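Local atomic coordinates of ribonuclease H (Uncultured organism, PDB entry 4IBN), a protein that probably cleaves the RNA strand of RNA-DNA hybrids endonucleolytically, leaving 5'-phosphomonoester ends, with magnesium as cofactor. Residues V187-A191 / S192-L196. Residues are numbered along the deposited sequence; the frame is centred on the assembly and turned at random.
Sequences VSTAA and SRMRL
Thr189 O is held by two groups where the short helix runs out: the backbone N of Ser192 reaches it in a weak bond, 3.1 Å from Ser192 N to Thr189 O, and a water donates to it from 2.7 Å. The same water accepts from Met194 N at 3.0 Å, linking the last turn to the chain that leaves it. Ser192 N is shared, since it also makes a weak bond to Ser188 O, 3.5 Å away. The helix thus tightens from i to i-4 pairing toward i to i-3, and the next bond completes the change: Arg193 N lies 3.2 Å from Ala190 O, with the donor well above the carbonyl plane. Arg193 then breaks the helix with a positive phi of 55°, which turns the backbone away from the helix. Its CG stands anti to the carbonyl carbon (chi1 -64°), and from there the extended side chain runs back past the helix end; CG passes 3.7 Å from Ala190 O, and the guanidinium presents an edge to Ala191 O. On another side of the turn, Met194 swings its methyl CE back to within 4.3 Å of Thr189 CG2, a light apolar contact, while Thr189 OG1 is hydrogen-bonded to Trp183 O. Met194 also touches Trp183 of helix 180-184 and both Ala153 and Glu156 of helix 153-168. Beyond it, Arg195 forms backbone hydrogen bonds with Gly151 and Ala153, holding the loop after helix 187-192 against the start of helix 153-168, in a contact at the protein surface.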
ATOM      1  N   VAL A 187      14.276  10.596  18.780  1.00 25.13           N
ATOM      2  CA  VAL A 187      15.433   9.912  19.298  1.00 27.60           C
ATOM      3  C   VAL A 187      15.352   8.413  19.092  1.00 26.23           C
ATOM      4  O   VAL A 187      16.343   7.781  18.935  1.00 27.55           O
ATOM      5  CB  VAL A 187      15.728  10.207  20.748  1.00 27.31           C
ATOM      6  CG1 VAL A 187      16.347  11.486  20.878  1.00 35.62           C
ATOM      7  CG2 VAL A 187      14.536  10.137  21.565  1.00 28.99           C
ATOM      8  N   SER A 188      14.161   7.873  19.169  1.00 25.99           N
ATOM      9  CA  SER A 188      13.995   6.466  18.913  1.00 26.04           C
ATOM     10  C   SER A 188      14.361   6.136  17.476  1.00 27.02           C
ATOM     11  O   SER A 188      14.946   5.135  17.201  1.00 27.41           O
ATOM     12  CB  SER A 188      12.589   5.971  19.256  1.00 27.63           C
ATOM     13  OG  SER A 188      11.612   6.576  18.476  1.00 29.79           O
ATOM     14  N   THR A 189      13.965   6.988  16.567  1.00 24.49           N
ATOM     15  CA  THR A 189      14.280   6.748  15.199  1.00 24.33           C
ATOM     16  C   THR A 189      15.779   6.839  14.959  1.00 25.93           C
ATOM     17  O   THR A 189      16.349   6.060  14.268  1.00 27.97           O
ATOM     18  CB  THR A 189      13.548   7.707  14.314  1.00 22.00           C
ATOM     19  OG1 THR A 189      12.160   7.580  14.538  1.00 23.20           O
ATOM     20  CG2 THR A 189      13.843   7.411  12.858  1.00 21.14           C
ATOM     21  N   ALA A 190      16.404   7.817  15.551  1.00 27.41           N
ATOM     22  CA  ALA A 190      17.833   8.011  15.358  1.00 28.47           C
ATOM     23  C   ALA A 190      18.647   6.824  15.835  1.00 31.38           C
ATOM     24  O   ALA A 190      19.600   6.460  15.224  1.00 30.72           O
ATOM     25  CB  ALA A 190      18.269   9.259  16.066  1.00 30.78           C
ATOM     26  N   ALA A 191      18.252   6.244  16.948  1.00 28.93           N
ATOM     27  CA  ALA A 191      18.963   5.146  17.547  1.00 31.08           C
ATOM     28  C   ALA A 191      18.907   3.904  16.692  1.00 33.04           C
ATOM     29  O   ALA A 191      19.708   3.010  16.820  1.00 32.05           O
ATOM     30  CB  ALA A 191      18.450   4.868  18.953  1.00 31.67           C
ATOM     31  N   SER A 192      17.886   3.837  15.882  1.00 28.51           N
ATOM     32  CA  SER A 192      17.683   2.737  14.972  1.00 28.77           C
ATOM     33  C   SER A 192      18.633   2.745  13.742  1.00 29.01           C
ATOM     34  O   SER A 192      18.866   1.747  13.112  1.00 27.64           O
ATOM     35  CB  SER A 192      16.223   2.692  14.580  1.00 29.19           C
ATOM     36  OG  SER A 192      16.005   1.659  13.688  1.00 35.32           O
ATOM     37  N   ARG A 193      19.194   3.888  13.430  1.00 27.32           N
ATOM     38  CA  ARG A 193      20.185   3.934  12.369  1.00 26.70           C
ATOM     39  C   ARG A 193      19.677   3.352  11.019  1.00 26.27           C
ATOM     40  O   ARG A 193      20.272   2.518  10.438  1.00 28.35           O
ATOM     41  CB  ARG A 193      21.461   3.293  12.852  1.00 31.54           C
ATOM     42  CG  ARG A 193      22.091   4.056  14.023  1.00 36.31           C
ATOM     43  CD  ARG A 193      23.244   3.297  14.667  1.00 52.53           C
ATOM     44  NE  ARG A 193      24.253   4.067  15.396  1.00 59.80           N
ATOM     45  CZ  ARG A 193      24.243   4.356  16.712  1.00 65.88           C
ATOM     46  NH1 ARG A 193      23.245   4.005  17.508  1.00 69.29           N
ATOM     47  NH2 ARG A 193      25.252   5.022  17.242  1.00 64.33           N
ATOM     48  N   MET A 194      18.540   3.850  10.590  1.00 23.77           N
ATOM     49  CA  MET A 194      17.850   3.425   9.395  1.00 20.66           C
ATOM     50  C   MET A 194      18.355   4.048   8.120  1.00 20.20           C
ATOM     51  O   MET A 194      19.051   5.006   8.171  1.00 23.56           O
ATOM     52  CB  MET A 194      16.385   3.747   9.540  1.00 22.78           C
ATOM     53  CG  MET A 194      15.783   3.274  10.784  1.00 22.27           C
ATOM     54  SD  MET A 194      14.046   3.383  10.619  1.00 29.67           S
ATOM     55  CE  MET A 194      13.506   3.192  12.282  1.00 28.35           C
ATOM     56  N   ARG A 195      17.976   3.468   6.988  1.00 18.89           N
ATOM     57  CA  ARG A 195      18.402   3.930   5.683  1.00 18.82           C
ATOM     58  C   ARG A 195      17.217   4.426   4.907  1.00 20.41           C
ATOM     59  O   ARG A 195      16.241   3.771   4.858  1.00 20.88           O
ATOM     60  CB  ARG A 195      19.033   2.808   4.894  1.00 22.65           C
ATOM     61  CG  ARG A 195      20.471   2.606   5.186  1.00 29.32           C
ATOM     62  CD  ARG A 195      20.833   1.180   5.166  1.00 40.77           C
ATOM     63  NE  ARG A 195      21.122   0.779   3.854  1.00 35.75           N
ATOM     64  CZ  ARG A 195      21.062  -0.468   3.438  1.00 41.22           C
ATOM     65  NH1 ARG A 195      20.674  -1.448   4.253  1.00 43.22           N
ATOM     66  NH2 ARG A 195      21.378  -0.727   2.212  1.00 31.74           N
ATOM     67  N   LEU A 196      17.331   5.600   4.317  1.00 18.37           N
ATOM     68  CA  LEU A 196      16.283   6.189   3.536  1.00 15.97           C
ATOM     69  C   LEU A 196      16.393   5.801   2.058  1.00 18.44           C
ATOM     70  O   LEU A 196      17.442   5.765   1.544  1.00 17.62           O
ATOM     71  CB  LEU A 196      16.377   7.684   3.641  1.00 16.21           C
ATOM     72  CG  LEU A 196      15.316   8.491   2.972  1.00 17.48           C
ATOM     73  CD1 LEU A 196      14.101   8.552   3.806  1.00 17.87           C
ATOM     74  CD2 LEU A 196      15.838   9.828   2.708  1.00 22.70           C
TER
HETATM   75  O   HOH W   1      17.542   6.419  11.829  1.00 24.97           O